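Photoreceptor-histidine kinase BphP (Stigmatella aurantiaca DW4/3-1, PDB 6BAF) senses light through a bilin chromophore held in its GAF domain and, as a photoreceptor histidine kinase, probably passes the signal on by phosphorylation. Local coordinates at residues A[147-151]-A[174-178]; A[152-156]-A[280-286]; A[155-161]-A[271-277]; A[206-212]-A[254-260]. All blocks are in the same frame, centred on the assembly; numbering follows the deposited sequence.

Contact 1: residues A[147-151]-A[174-178]; sequences VQEVR and AEARD
V147 and R151, one turn apart on helix 139-154, both reach down onto A176 of strand 170-177. This is the helix-on-sheet packing of the GAF domain, with the short helix and strand segments running roughly the same way, 33° apart and 7.8 Å between their axes. The R151 side chain leaves the helix with CB pointing toward the strand, and CG, anti to the backbone N (chi1 -176°), carries it further that way. CD is the first atom to arrive, lying 3.5 Å from A176 O and close to the methyl group of A176. The chain then bends at chi3, NE approaches R177 C and D178 N, and the guanidinium lies face-on to the R177-D178 peptide: D178 N sits over the middle of the group, 3.3 Å from R151 CZ, while R177 C is displaced toward the rim of the same face. With donors on both sides, no hydrogen bond forms there. The polar end is held instead by F156 O, which accepts from R151 NH1. D178 lies near, but R151 NH2 and D178 OD1 are 4.1 Å apart, beyond a salt bridge, and the carboxylate plane is turned 66° from the guanidinium; D178 OD2 pairs with R180. Any pull between the two charges is therefore probably modest. Q148 OE1 also comes to 3.7 Å from A176 CB. V147 fits more closely still: its CG1 lies 3.3 Å from A176 N and 3.4 Å from A176 CB, a tight carbon-carbon contact.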
# COMPACT_ATOMS: atom_id res chain seq x y z
N VAL A 147 -3.02 16.12 6.88
CA VAL A 147 -3.38 17.21 5.98
C VAL A 147 -2.19 17.61 5.11
O VAL A 147 -2.32 17.81 3.88
CB VAL A 147 -3.95 18.31 6.92
CG1 VAL A 147 -3.08 19.54 7.15
CG2 VAL A 147 -5.43 18.52 6.74
N GLN A 148 -0.98 17.64 5.68
CA GLN A 148 0.22 17.86 4.87
C GLN A 148 0.44 16.71 3.88
O GLN A 148 0.75 16.94 2.71
CB GLN A 148 1.47 18.00 5.75
CG GLN A 148 1.52 19.24 6.64
CD GLN A 148 1.89 20.53 5.88
OE1 GLN A 148 1.82 20.60 4.63
NE2 GLN A 148 2.24 21.57 6.64
N GLU A 149 0.25 15.48 4.34
CA GLU A 149 0.42 14.34 3.43
C GLU A 149 -0.60 14.35 2.29
O GLU A 149 -0.24 14.19 1.11
CB GLU A 149 0.31 13.04 4.24
CG GLU A 149 0.80 11.82 3.51
CD GLU A 149 2.33 11.79 3.39
OE1 GLU A 149 3.02 12.46 4.20
OE2 GLU A 149 2.83 11.10 2.47
N VAL A 150 -1.89 14.56 2.61
CA VAL A 150 -2.91 14.52 1.55
C VAL A 150 -2.73 15.67 0.56
O VAL A 150 -2.98 15.53 -0.64
CB VAL A 150 -4.32 14.55 2.17
CG1 VAL A 150 -5.39 14.77 1.05
CG2 VAL A 150 -4.56 13.25 2.94
N ARG A 151 -2.36 16.84 1.05
CA ARG A 151 -2.15 17.95 0.13
C ARG A 151 -0.94 17.70 -0.76
O ARG A 151 -0.96 18.04 -1.96
CB ARG A 151 -1.97 19.25 0.93
CG ARG A 151 -1.84 20.43 0.02
CD ARG A 151 -1.94 21.73 0.77
NE ARG A 151 -0.76 22.56 0.58
CZ ARG A 151 -0.50 23.22 -0.53
NH1 ARG A 151 -1.32 23.16 -1.57
NH2 ARG A 151 0.60 23.95 -0.63
N ALA A 174 -7.39 21.47 11.73
CA ALA A 174 -6.05 21.47 11.15
C ALA A 174 -6.15 21.85 9.69
O ALA A 174 -7.15 21.55 9.03
CB ALA A 174 -5.35 20.10 11.27
N GLU A 175 -5.13 22.54 9.20
CA GLU A 175 -5.18 23.00 7.83
C GLU A 175 -3.78 23.06 7.22
O GLU A 175 -2.87 23.61 7.83
CB GLU A 175 -5.80 24.39 7.77
CG GLU A 175 -5.82 25.05 6.41
CD GLU A 175 -6.63 26.37 6.48
OE1 GLU A 175 -6.39 27.18 7.42
OE2 GLU A 175 -7.54 26.60 5.64
N ALA A 176 -3.65 22.57 5.98
CA ALA A 176 -2.50 22.85 5.14
C ALA A 176 -2.99 23.49 3.86
O ALA A 176 -3.97 23.04 3.27
CB ALA A 176 -1.72 21.55 4.84
N ARG A 177 -2.27 24.51 3.40
CA ARG A 177 -2.78 25.37 2.35
C ARG A 177 -1.64 25.99 1.56
O ARG A 177 -0.61 26.35 2.12
CB ARG A 177 -3.65 26.50 2.94
CG ARG A 177 -3.20 26.96 4.32
CD ARG A 177 -3.99 28.17 4.87
NE ARG A 177 -3.71 29.30 4.04
CZ ARG A 177 -3.08 30.41 4.42
NH1 ARG A 177 -2.67 30.58 5.67
NH2 ARG A 177 -2.87 31.34 3.50
N ASP A 178 -1.85 26.10 0.26
CA ASP A 178 -1.15 27.10 -0.54
C ASP A 178 -1.46 28.49 0.01
O ASP A 178 -2.46 28.69 0.70
CB ASP A 178 -1.61 27.00 -1.99
CG ASP A 178 -0.65 27.68 -2.95
OD1 ASP A 178 0.42 27.08 -3.22
OD2 ASP A 178 -0.97 28.80 -3.41

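Contact 2: residues A[152-156]-A[280-286]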
# COMPACT_ATOMS: atom_id res chain seq x y z
N GLY A 152 0.12 17.10 -0.20
CA GLY A 152 1.26 16.74 -1.03
C GLY A 152 0.92 15.75 -2.13
O GLY A 152 1.31 15.94 -3.29
N LEU A 153 0.18 14.69 -1.80
CA LEU A 153 -0.17 13.70 -2.83
C LEU A 153 -1.09 14.27 -3.92
O LEU A 153 -0.95 13.93 -5.10
CB LEU A 153 -0.85 12.49 -2.19
CG LEU A 153 0.08 11.73 -1.27
CD1 LEU A 153 -0.72 10.75 -0.38
CD2 LEU A 153 1.15 11.01 -2.12
N THR A 154 -2.07 15.11 -3.54
CA THR A 154 -3.11 15.51 -4.50
C THR A 154 -2.80 16.83 -5.18
O THR A 154 -3.32 17.11 -6.27
CB THR A 154 -4.46 15.68 -3.78
OG1 THR A 154 -4.35 16.75 -2.82
CG2 THR A 154 -4.84 14.42 -3.00
N GLY A 155 -2.00 17.69 -4.55
CA GLY A 155 -1.87 19.01 -5.13
C GLY A 155 -3.03 19.96 -4.86
O GLY A 155 -3.09 21.02 -5.47
N PHE A 156 -3.94 19.61 -3.96
CA PHE A 156 -5.04 20.52 -3.65
C PHE A 156 -4.54 21.81 -2.98
O PHE A 156 -3.63 21.78 -2.14
CB PHE A 156 -6.05 19.80 -2.75
CG PHE A 156 -7.20 19.13 -3.50
CD1 PHE A 156 -8.20 19.90 -4.09
CD2 PHE A 156 -7.29 17.73 -3.59
CE1 PHE A 156 -9.32 19.30 -4.76
CE2 PHE A 156 -8.38 17.11 -4.24
CZ PHE A 156 -9.40 17.91 -4.84
N ARG A 280 -9.32 19.49 -10.48
CA ARG A 280 -8.49 18.54 -9.72
C ARG A 280 -8.98 17.11 -9.99
O ARG A 280 -9.64 16.48 -9.16
CB ARG A 280 -8.54 18.84 -8.22
CG ARG A 280 -7.20 18.65 -7.56
CD ARG A 280 -6.30 19.74 -8.14
NE ARG A 280 -4.92 19.38 -7.98
CZ ARG A 280 -3.98 19.68 -8.87
NH1 ARG A 280 -4.28 20.37 -9.98
NH2 ARG A 280 -2.75 19.26 -8.64
N TYR A 281 -8.62 16.59 -11.17
CA TYR A 281 -8.89 15.18 -11.51
C TYR A 281 -7.84 14.28 -10.88
O TYR A 281 -6.90 13.82 -11.53
CB TYR A 281 -8.87 15.00 -13.02
CG TYR A 281 -9.98 15.71 -13.71
CD1 TYR A 281 -11.19 15.07 -13.91
CD2 TYR A 281 -9.83 17.02 -14.14
CE1 TYR A 281 -12.24 15.71 -14.53
CE2 TYR A 281 -10.87 17.67 -14.80
CZ TYR A 281 -12.09 16.99 -14.98
OH TYR A 281 -13.18 17.59 -15.59
N VAL A 282 -8.01 13.99 -9.59
CA VAL A 282 -7.04 13.17 -8.86
C VAL A 282 -6.99 11.75 -9.44
O VAL A 282 -8.05 11.10 -9.54
CB VAL A 282 -7.40 13.13 -7.37
CG1 VAL A 282 -6.33 12.39 -6.57
CG2 VAL A 282 -7.62 14.54 -6.84
N PRO A 283 -5.82 11.22 -9.80
CA PRO A 283 -5.74 9.84 -10.33
C PRO A 283 -6.15 8.78 -9.31
O PRO A 283 -6.08 8.96 -8.08
CB PRO A 283 -4.26 9.67 -10.70
CG PRO A 283 -3.68 11.06 -10.69
CD PRO A 283 -4.51 11.88 -9.76
N TYR A 284 -6.53 7.63 -9.85
CA TYR A 284 -7.04 6.52 -9.04
C TYR A 284 -6.08 6.14 -7.91
O TYR A 284 -6.50 6.00 -6.76
CB TYR A 284 -7.31 5.30 -9.93
CG TYR A 284 -7.75 4.11 -9.12
CD1 TYR A 284 -9.06 4.02 -8.65
CD2 TYR A 284 -6.85 3.09 -8.78
CE1 TYR A 284 -9.48 2.94 -7.86
CE2 TYR A 284 -7.26 2.01 -7.99
CZ TYR A 284 -8.58 1.94 -7.54
OH TYR A 284 -8.99 0.87 -6.77
N GLU A 285 -4.79 5.90 -8.25
CA GLU A 285 -3.79 5.51 -7.25
C GLU A 285 -3.63 6.57 -6.16
O GLU A 285 -3.36 6.24 -5.01
CB GLU A 285 -2.42 5.25 -7.90
CG GLU A 285 -2.25 3.91 -8.64
CD GLU A 285 -0.82 3.71 -9.23
OE1 GLU A 285 -0.69 3.44 -10.46
OE2 GLU A 285 0.18 3.82 -8.43
N VAL A 286 -3.74 7.86 -6.51
CA VAL A 286 -3.65 8.89 -5.47
C VAL A 286 -4.89 8.88 -4.59
O VAL A 286 -4.79 8.86 -3.35
CB VAL A 286 -3.41 10.27 -6.11
CG1 VAL A 286 -3.33 11.39 -5.07
CG2 VAL A 286 -2.18 10.23 -6.97
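T154 O, near the end of helix 139-154, is gripped by two nitrogens of R280. R280 NE and NH2 each lie 3.3 Å from T154 O, and both bonds are bent to 146° at the hydrogen. The guanidinium meets the oxygen side-on, with NH2 in the carbonyl plane on a lone pair and NE tilted from that plane. G155 O lies over one face of the same guanidinium. G155 leaves the helix with positive phi, and its CA lies 3.6 Å from R280 NH2. The bend of R280 at chi2 (67°) lets CG sit almost centrally over the F156 ring, 3.6 Å from its centroid in a CH-pi contact, while the guanidinium, its plane 72° from the ring, turns to T154 O. V282 CG2 adds an apolar touch at F156 CE2, 3.7 Å away. T154 OG1 accepts from F156 N, 3.1 Å off, making an ST turn at the exit from the helix; V150 O is its other partner. V286 CG1 packs on L153 O at 3.5 Å, then on L153 CB and T154 CG2. The contact thus ties the end of helix 139-154 to the start of helix 284-300, with F156 reaching on to M257 and C273 of the sheet beneath.

Contact 3: residues A[155-161]-A[271-277]. With BLR (3-[5-[(Z)-(4-ethenyl-3-methyl-5-oxidanylidene-pyrrol-2-ylidene)methyl]-2-[[5-[(Z)-(3-ethenyl-4-methyl-5-oxidanylidene-pyrrol-2-ylidene)methyl]-3-(3-hydroxy-3-oxopropyl)-4-methyl-1H-pyrrol-2-yl]methyl]-4-methyl-1H-pyrrol-3-yl]propanoic acid), chain B.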
# COMPACT_ATOMS: atom_id res chain seq x y z
N GLY A 155 -2.00 17.69 -4.55
CA GLY A 155 -1.87 19.01 -5.13
C GLY A 155 -3.03 19.96 -4.86
O GLY A 155 -3.09 21.02 -5.47
N PHE A 156 -3.94 19.61 -3.96
CA PHE A 156 -5.04 20.52 -3.65
C PHE A 156 -4.54 21.81 -2.98
O PHE A 156 -3.63 21.78 -2.14
CB PHE A 156 -6.05 19.80 -2.75
CG PHE A 156 -7.20 19.13 -3.50
CD1 PHE A 156 -8.20 19.90 -4.09
CD2 PHE A 156 -7.29 17.73 -3.59
CE1 PHE A 156 -9.32 19.30 -4.76
CE2 PHE A 156 -8.38 17.11 -4.24
CZ PHE A 156 -9.40 17.91 -4.84
N ASP A 157 -5.19 22.93 -3.31
CA ASP A 157 -4.88 24.20 -2.66
C ASP A 157 -5.06 24.17 -1.16
O ASP A 157 -4.35 24.88 -0.44
CB ASP A 157 -5.75 25.33 -3.23
CG ASP A 157 -5.36 25.68 -4.62
OD1 ASP A 157 -4.15 25.62 -4.89
OD2 ASP A 157 -6.24 26.00 -5.48
N ARG A 158 -6.03 23.39 -0.66
CA ARG A 158 -6.28 23.38 0.77
C ARG A 158 -6.70 21.99 1.20
O ARG A 158 -7.48 21.34 0.50
CB ARG A 158 -7.36 24.43 1.15
CG ARG A 158 -7.78 24.48 2.66
CD ARG A 158 -8.64 25.81 2.99
NE ARG A 158 -9.57 26.01 1.91
CZ ARG A 158 -9.79 27.13 1.25
NH1 ARG A 158 -10.65 27.08 0.24
NH2 ARG A 158 -9.23 28.28 1.60
N ALA A 159 -6.24 21.54 2.36
CA ALA A 159 -6.69 20.30 2.95
C ALA A 159 -6.89 20.57 4.42
O ALA A 159 -5.98 21.12 5.07
CB ALA A 159 -5.69 19.14 2.76
N ILE A 160 -8.05 20.20 4.97
CA ILE A 160 -8.33 20.42 6.38
C ILE A 160 -8.77 19.11 7.00
O ILE A 160 -9.19 18.18 6.31
CB ILE A 160 -9.41 21.51 6.59
CG1 ILE A 160 -10.76 21.07 5.98
CG2 ILE A 160 -8.94 22.82 5.95
CD1 ILE A 160 -12.01 21.87 6.52
N ILE A 161 -8.65 19.04 8.32
CA ILE A 161 -9.42 18.11 9.13
C ILE A 161 -10.65 18.86 9.65
O ILE A 161 -10.53 19.89 10.32
CB ILE A 161 -8.63 17.54 10.32
CG1 ILE A 161 -7.34 16.80 9.87
CG2 ILE A 161 -9.54 16.59 11.06
CD1 ILE A 161 -7.59 15.68 8.89
N ILE A 271 -11.52 14.48 6.19
CA ILE A 271 -10.42 15.15 5.51
C ILE A 271 -11.07 15.82 4.31
O ILE A 271 -11.60 15.14 3.44
CB ILE A 271 -9.32 14.18 5.05
CG1 ILE A 271 -8.81 13.31 6.20
CG2 ILE A 271 -8.15 14.96 4.44
CD1 ILE A 271 -8.00 12.06 5.71
N SER A 272 -11.02 17.14 4.24
CA SER A 272 -11.69 17.89 3.19
C SER A 272 -10.66 18.67 2.41
O SER A 272 -9.91 19.45 3.01
CB SER A 272 -12.76 18.86 3.79
OG SER A 272 -13.33 19.67 2.74
N CYS A 273 -10.63 18.49 1.09
CA CYS A 273 -9.70 19.20 0.21
C CYS A 273 -10.48 20.05 -0.75
O CYS A 273 -11.54 19.63 -1.24
CB CYS A 273 -8.82 18.25 -0.64
SG CYS A 273 -8.07 16.97 0.38
N THR A 274 -9.92 21.22 -1.06
CA THR A 274 -10.59 22.16 -1.95
C THR A 274 -9.55 22.83 -2.83
O THR A 274 -8.40 23.05 -2.43
CB THR A 274 -11.41 23.22 -1.16
OG1 THR A 274 -10.61 23.74 -0.10
CG2 THR A 274 -12.66 22.58 -0.52
N GLN A 275 -9.97 23.12 -4.05
CA GLN A 275 -9.16 23.80 -5.04
C GLN A 275 -9.80 25.15 -5.29
O GLN A 275 -10.99 25.20 -5.61
CB GLN A 275 -9.11 23.01 -6.34
CG GLN A 275 -8.07 23.51 -7.32
CD GLN A 275 -6.65 23.10 -6.93
OE1 GLN A 275 -6.38 22.65 -5.81
NE2 GLN A 275 -5.75 23.23 -7.88
N VAL A 276 -9.05 26.24 -5.11
CA VAL A 276 -9.58 27.54 -5.47
C VAL A 276 -9.26 27.84 -6.93
O VAL A 276 -10.03 28.51 -7.61
CB VAL A 276 -9.05 28.64 -4.53
CG1 VAL A 276 -9.22 28.21 -3.08
CG2 VAL A 276 -7.62 28.89 -4.76
N SER A 277 -8.15 27.27 -7.42
CA SER A 277 -7.58 27.39 -8.76
C SER A 277 -8.54 26.95 -9.85
O SER A 277 -9.50 27.64 -10.17
CB SER A 277 -6.31 26.52 -8.90
OG SER A 277 -5.31 26.80 -7.91
CHA BLR B . -21.82 18.09 1.29
NA BLR B . -20.70 20.03 2.48
C1A BLR B . -20.65 18.82 1.89
C2A BLR B . -19.35 18.32 1.92
C3A BLR B . -18.58 19.22 2.57
C4A BLR B . -19.43 20.29 2.89
CMA BLR B . -17.06 19.06 2.86
CAA BLR B . -18.92 16.97 1.35
CBA BLR B . -18.67 17.02 -0.18
CGA BLR B . -17.32 17.67 -0.52
O1A BLR B . -16.28 17.12 -0.05
O2A BLR B . -17.21 18.73 -1.24
CHB BLR B . -19.15 21.58 3.64
NB BLR B . -16.91 22.21 2.66
C1B BLR B . -18.00 22.20 3.70
C2B BLR B . -17.54 23.07 4.81
C3B BLR B . -16.26 23.59 4.53
C4B BLR B . -15.80 23.10 3.20
CMB BLR B . -18.30 23.38 6.10
OB BLR B . -14.79 23.33 2.64
CAB BLR B . -15.50 24.50 5.51
CBB BLR B . -14.26 24.87 5.30
NC BLR B . -24.77 22.65 2.30
C1C BLR B . -25.11 24.01 2.87
C2C BLR B . -26.60 24.07 2.92
C3C BLR B . -27.19 22.86 2.46
C4C BLR B . -26.09 21.93 2.05
CMC BLR B . -27.35 25.28 3.44
OC BLR B . -24.36 24.87 3.19
CAC BLR B . -28.70 22.56 2.37
CBC BLR B . -29.51 22.71 3.43
CHD BLR B . -26.25 20.73 1.57
ND BLR B . -23.71 19.82 1.70
C1D BLR B . -25.14 19.74 1.33
C2D BLR B . -25.43 18.50 0.63
C3D BLR B . -24.18 17.75 0.58
C4D BLR B . -23.08 18.53 1.25
CMD BLR B . -26.80 18.08 0.10
CAD BLR B . -23.99 16.39 -0.07
CBD BLR B . -23.41 16.61 -1.46
CGD BLR B . -23.44 15.19 -2.01
O1D BLR B . -22.73 14.29 -1.44
O2D BLR B . -24.23 14.93 -2.97
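D157 and Q275 cross at about a right angle, yet their carboxylate and amide planes are only 6° apart and lie stacked. The bend of Q275 at chi2 (76°) brings its amide back to D157, and Q275 OE1 accepts a hydrogen bond from D157 N (2.8 Å). D157 OD2 accepts from S277 OG on its syn lone pair at 2.7 Å. The anti lone pair of D157 OD2 is met by V276 N at 2.8 Å. The backbone N of S277 also donates to D157 OD2, nearly along the C-O bond. The carboxylate thereby ties D157 to the loop after strand 266-275. Two residues, D157 and R158, stand opposite the single T274, which makes a classic beta bulge. R158 runs obliquely across T274, its NE giving a bond to T274 OG1 (3.2 Å), and its NH2 goes on to D182 O. On the opposite side of the sheet, C273 CB rests over the face of the F156 ring, 3.6 Å from the centroid. I161 and I271 lie side by side on that same side. I160, S272 and T274 share the other side with R158 and approach the bilin: I160 CD1 is 3.9 Å from BLR CBB. The two central antiparallel strands thus carry the chromophore on one side and helix 139-154 on the other, where V147 covers A159 and V150 covers C273, with strands 170-177 and 255-263 flanking them.

Contact 4: residues A[206-212]-A[254-260]. With BLR (3-[5-[(Z)-(4-ethenyl-3-methyl-5-oxidanylidene-pyrrol-2-ylidene)methyl]-2-[[5-[(Z)-(3-ethenyl-4-methyl-5-oxidanylidene-pyrrol-2-ylidene)methyl]-3-(3-hydroxy-3-oxopropyl)-4-methyl-1H-pyrrol-2-yl]methyl]-4-methyl-1H-pyrrol-3-yl]propanoic acid), chain B.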
# COMPACT_ATOMS: atom_id res chain seq x y z
N TRP A 206 -16.78 6.16 2.02
CA TRP A 206 -15.79 6.98 2.74
C TRP A 206 -15.02 7.95 1.86
O TRP A 206 -14.18 8.69 2.38
CB TRP A 206 -14.82 6.07 3.48
CG TRP A 206 -15.49 5.27 4.53
CD1 TRP A 206 -16.71 5.54 5.15
CD2 TRP A 206 -15.00 4.06 5.12
NE1 TRP A 206 -16.98 4.57 6.09
CE2 TRP A 206 -15.96 3.64 6.08
CE3 TRP A 206 -13.85 3.28 4.91
CZ2 TRP A 206 -15.80 2.48 6.83
CZ3 TRP A 206 -13.68 2.12 5.66
CH2 TRP A 206 -14.64 1.74 6.61
N LEU A 207 -15.31 8.04 0.57
CA LEU A 207 -14.57 8.92 -0.33
C LEU A 207 -15.52 9.58 -1.31
O LEU A 207 -16.43 8.92 -1.82
CB LEU A 207 -13.49 8.10 -1.11
CG LEU A 207 -12.96 8.72 -2.42
CD1 LEU A 207 -12.03 9.84 -2.12
CD2 LEU A 207 -12.34 7.66 -3.37
N ARG A 208 -15.34 10.87 -1.57
CA ARG A 208 -16.09 11.53 -2.63
C ARG A 208 -15.17 12.52 -3.29
O ARG A 208 -14.33 13.15 -2.63
CB ARG A 208 -17.35 12.23 -2.10
CG ARG A 208 -17.07 13.25 -1.01
CD ARG A 208 -18.00 13.04 0.17
NE ARG A 208 -17.89 11.71 0.80
CZ ARG A 208 -17.21 11.50 1.93
NH1 ARG A 208 -17.16 10.28 2.47
NH2 ARG A 208 -16.55 12.52 2.50
N ILE A 209 -15.31 12.67 -4.60
CA ILE A 209 -14.49 13.61 -5.34
C ILE A 209 -15.35 14.33 -6.37
O ILE A 209 -16.15 13.72 -7.09
CB ILE A 209 -13.26 12.94 -6.00
CG1 ILE A 209 -12.36 14.04 -6.59
CG2 ILE A 209 -13.66 11.92 -7.06
CD1 ILE A 209 -10.99 13.58 -6.99
N ILE A 210 -15.17 15.65 -6.44
CA ILE A 210 -15.80 16.53 -7.43
C ILE A 210 -14.66 17.24 -8.16
O ILE A 210 -14.20 18.28 -7.69
CB ILE A 210 -16.74 17.52 -6.75
CG1 ILE A 210 -17.70 16.78 -5.83
CG2 ILE A 210 -17.47 18.43 -7.79
CD1 ILE A 210 -18.39 17.68 -4.81
N PRO A 211 -14.15 16.70 -9.27
CA PRO A 211 -12.94 17.30 -9.87
C PRO A 211 -13.18 18.63 -10.55
O PRO A 211 -12.22 19.37 -10.75
CB PRO A 211 -12.47 16.23 -10.88
CG PRO A 211 -13.66 15.31 -11.08
CD PRO A 211 -14.51 15.40 -9.86
N THR A 212 -14.42 18.93 -10.95
CA THR A 212 -14.82 20.28 -11.32
C THR A 212 -16.28 20.49 -10.93
O THR A 212 -17.13 19.62 -11.19
CB THR A 212 -14.64 20.56 -12.81
OG1 THR A 212 -15.10 21.88 -13.07
CG2 THR A 212 -15.42 19.58 -13.69
N GLN A 254 -13.42 25.50 -6.89
CA GLN A 254 -13.64 24.93 -8.22
C GLN A 254 -13.64 23.40 -8.23
O GLN A 254 -14.08 22.79 -9.22
CB GLN A 254 -12.56 25.42 -9.19
CG GLN A 254 -12.78 24.99 -10.63
CD GLN A 254 -14.05 25.58 -11.23
OE1 GLN A 254 -14.31 26.77 -11.06
NE2 GLN A 254 -14.84 24.76 -11.89
N ALA A 255 -13.16 22.76 -7.16
CA ALA A 255 -13.05 21.32 -7.11
C ALA A 255 -12.87 20.92 -5.66
O ALA A 255 -12.39 21.71 -4.84
CB ALA A 255 -11.89 20.79 -8.00
N SER A 256 -13.24 19.68 -5.35
CA SER A 256 -13.30 19.25 -3.95
C SER A 256 -13.04 17.75 -3.87
O SER A 256 -13.34 17.01 -4.80
CB SER A 256 -14.69 19.52 -3.37
OG SER A 256 -14.64 19.39 -1.98
N MET A 257 -12.55 17.30 -2.71
CA MET A 257 -12.48 15.88 -2.40
C MET A 257 -12.55 15.76 -0.90
O MET A 257 -11.92 16.56 -0.20
CB MET A 257 -11.17 15.24 -2.94
CG MET A 257 -11.00 13.75 -2.60
SD MET A 257 -9.40 12.99 -3.16
CE MET A 257 -8.31 13.63 -1.88
N SER A 258 -13.33 14.82 -0.37
CA SER A 258 -13.30 14.59 1.07
C SER A 258 -13.29 13.09 1.35
O SER A 258 -13.65 12.26 0.51
CB SER A 258 -14.46 15.29 1.83
OG SER A 258 -15.73 14.97 1.26
N ILE A 259 -12.82 12.77 2.55
CA ILE A 259 -12.63 11.42 3.03
C ILE A 259 -13.20 11.36 4.43
O ILE A 259 -12.90 12.23 5.26
CB ILE A 259 -11.14 11.02 3.00
CG1 ILE A 259 -10.68 10.99 1.55
CG2 ILE A 259 -10.91 9.63 3.61
CD1 ILE A 259 -9.20 11.27 1.39
N SER A 260 -14.02 10.34 4.71
CA SER A 260 -14.64 10.21 6.02
C SER A 260 -13.64 9.71 7.05
O SER A 260 -12.85 8.80 6.77
CB SER A 260 -15.81 9.22 5.96
OG SER A 260 -16.69 9.53 4.87
CHA BLR B . -21.82 18.09 1.29
NA BLR B . -20.70 20.03 2.48
C1A BLR B . -20.65 18.82 1.89
C2A BLR B . -19.35 18.32 1.92
C3A BLR B . -18.58 19.22 2.57
C4A BLR B . -19.43 20.29 2.89
CMA BLR B . -17.06 19.06 2.86
CAA BLR B . -18.92 16.97 1.35
CBA BLR B . -18.67 17.02 -0.18
CGA BLR B . -17.32 17.67 -0.52
O1A BLR B . -16.28 17.12 -0.05
O2A BLR B . -17.21 18.73 -1.24
CHB BLR B . -19.15 21.58 3.64
NB BLR B . -16.91 22.21 2.66
C1B BLR B . -18.00 22.20 3.70
C2B BLR B . -17.54 23.07 4.81
C3B BLR B . -16.26 23.59 4.53
C4B BLR B . -15.80 23.10 3.20
CMB BLR B . -18.30 23.38 6.10
OB BLR B . -14.79 23.33 2.64
CAB BLR B . -15.50 24.50 5.51
CBB BLR B . -14.26 24.87 5.30
NC BLR B . -24.77 22.65 2.30
C1C BLR B . -25.11 24.01 2.87
C2C BLR B . -26.60 24.07 2.92
C3C BLR B . -27.19 22.86 2.46
C4C BLR B . -26.09 21.93 2.05
CMC BLR B . -27.35 25.28 3.44
OC BLR B . -24.36 24.87 3.19
CAC BLR B . -28.70 22.56 2.37
CBC BLR B . -29.51 22.71 3.43
CHD BLR B . -26.25 20.73 1.57
ND BLR B . -23.71 19.82 1.70
C1D BLR B . -25.14 19.74 1.33
C2D BLR B . -25.43 18.50 0.63
C3D BLR B . -24.18 17.75 0.58
C4D BLR B . -23.08 18.53 1.25
CMD BLR B . -26.80 18.08 0.10
CAD BLR B . -23.99 16.39 -0.07
CBD BLR B . -23.41 16.61 -1.46
CGD BLR B . -23.44 15.19 -2.01
O1D BLR B . -22.73 14.29 -1.44
O2D BLR B . -24.23 14.93 -2.97
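R208 starts with CG wedged between its backbone N and carbonyl carbon (chi1 57°), and further bends at chi2 and chi3 swing the guanidinium back across the neighbouring strand to S258 and S260. S258 has its OG in the same kind of position (chi1 52°), where the hydroxyl can meet both the arginine and the chromophore. R208 NH2 donates to S258 OG at 2.9 Å, and S258 OG in turn donates to BLR O1A at 2.6 Å. R208 NH1 bonds to S260 OG, 2.6 Å away, with the oxygen 17° out of the guanidinium plane, and also to N205 O. S258 O lies over one face of the group, and Y202 adds a cation-pi contact. The arginine thus probably helps position S258 from the second shell. S256 takes the other propionate oxygen, its OG giving a bond of 2.8 Å to BLR O2A; S256 OG is also hydrogen-bonded to C273 O, on strand 266-275. I210 CD1 comes within 3.9 Å of that same BLR O2A. The reverse of the sheet is apolar: L207 CD1 touches M257 CG and I259 CG1, and I209 CG1 packs on M257 CB. Antiparallel strands with a serine pair gripping a carboxylate make this the wall that holds one bilin propionate in the phytochrome GAF pocket.

All four contacts belong to one GAF domain. Contacts 3 and 4 lie in the same antiparallel sheet, their centres about 9 Å apart, and join where C273 N meets M257 O at 2.7 Å; both touch the bilin, contact 3 near one end ring and contact 4 at a propionate. Contact 1 adds the next strand outward, its centre about 7 Å from that of contact 3, through A176 O and A159 N at 2.9 Å. Helix 139-154 serves contacts 1 and 2, and R151 NH1 to F156 O (2.8 Å) links them. Contact 2 shares G155 and F156 with contact 3 and meets contact 4 where R280 N lies 2.9 Å from P211 O, joining the loop before helix 284-300 to the loop after strand 207-210.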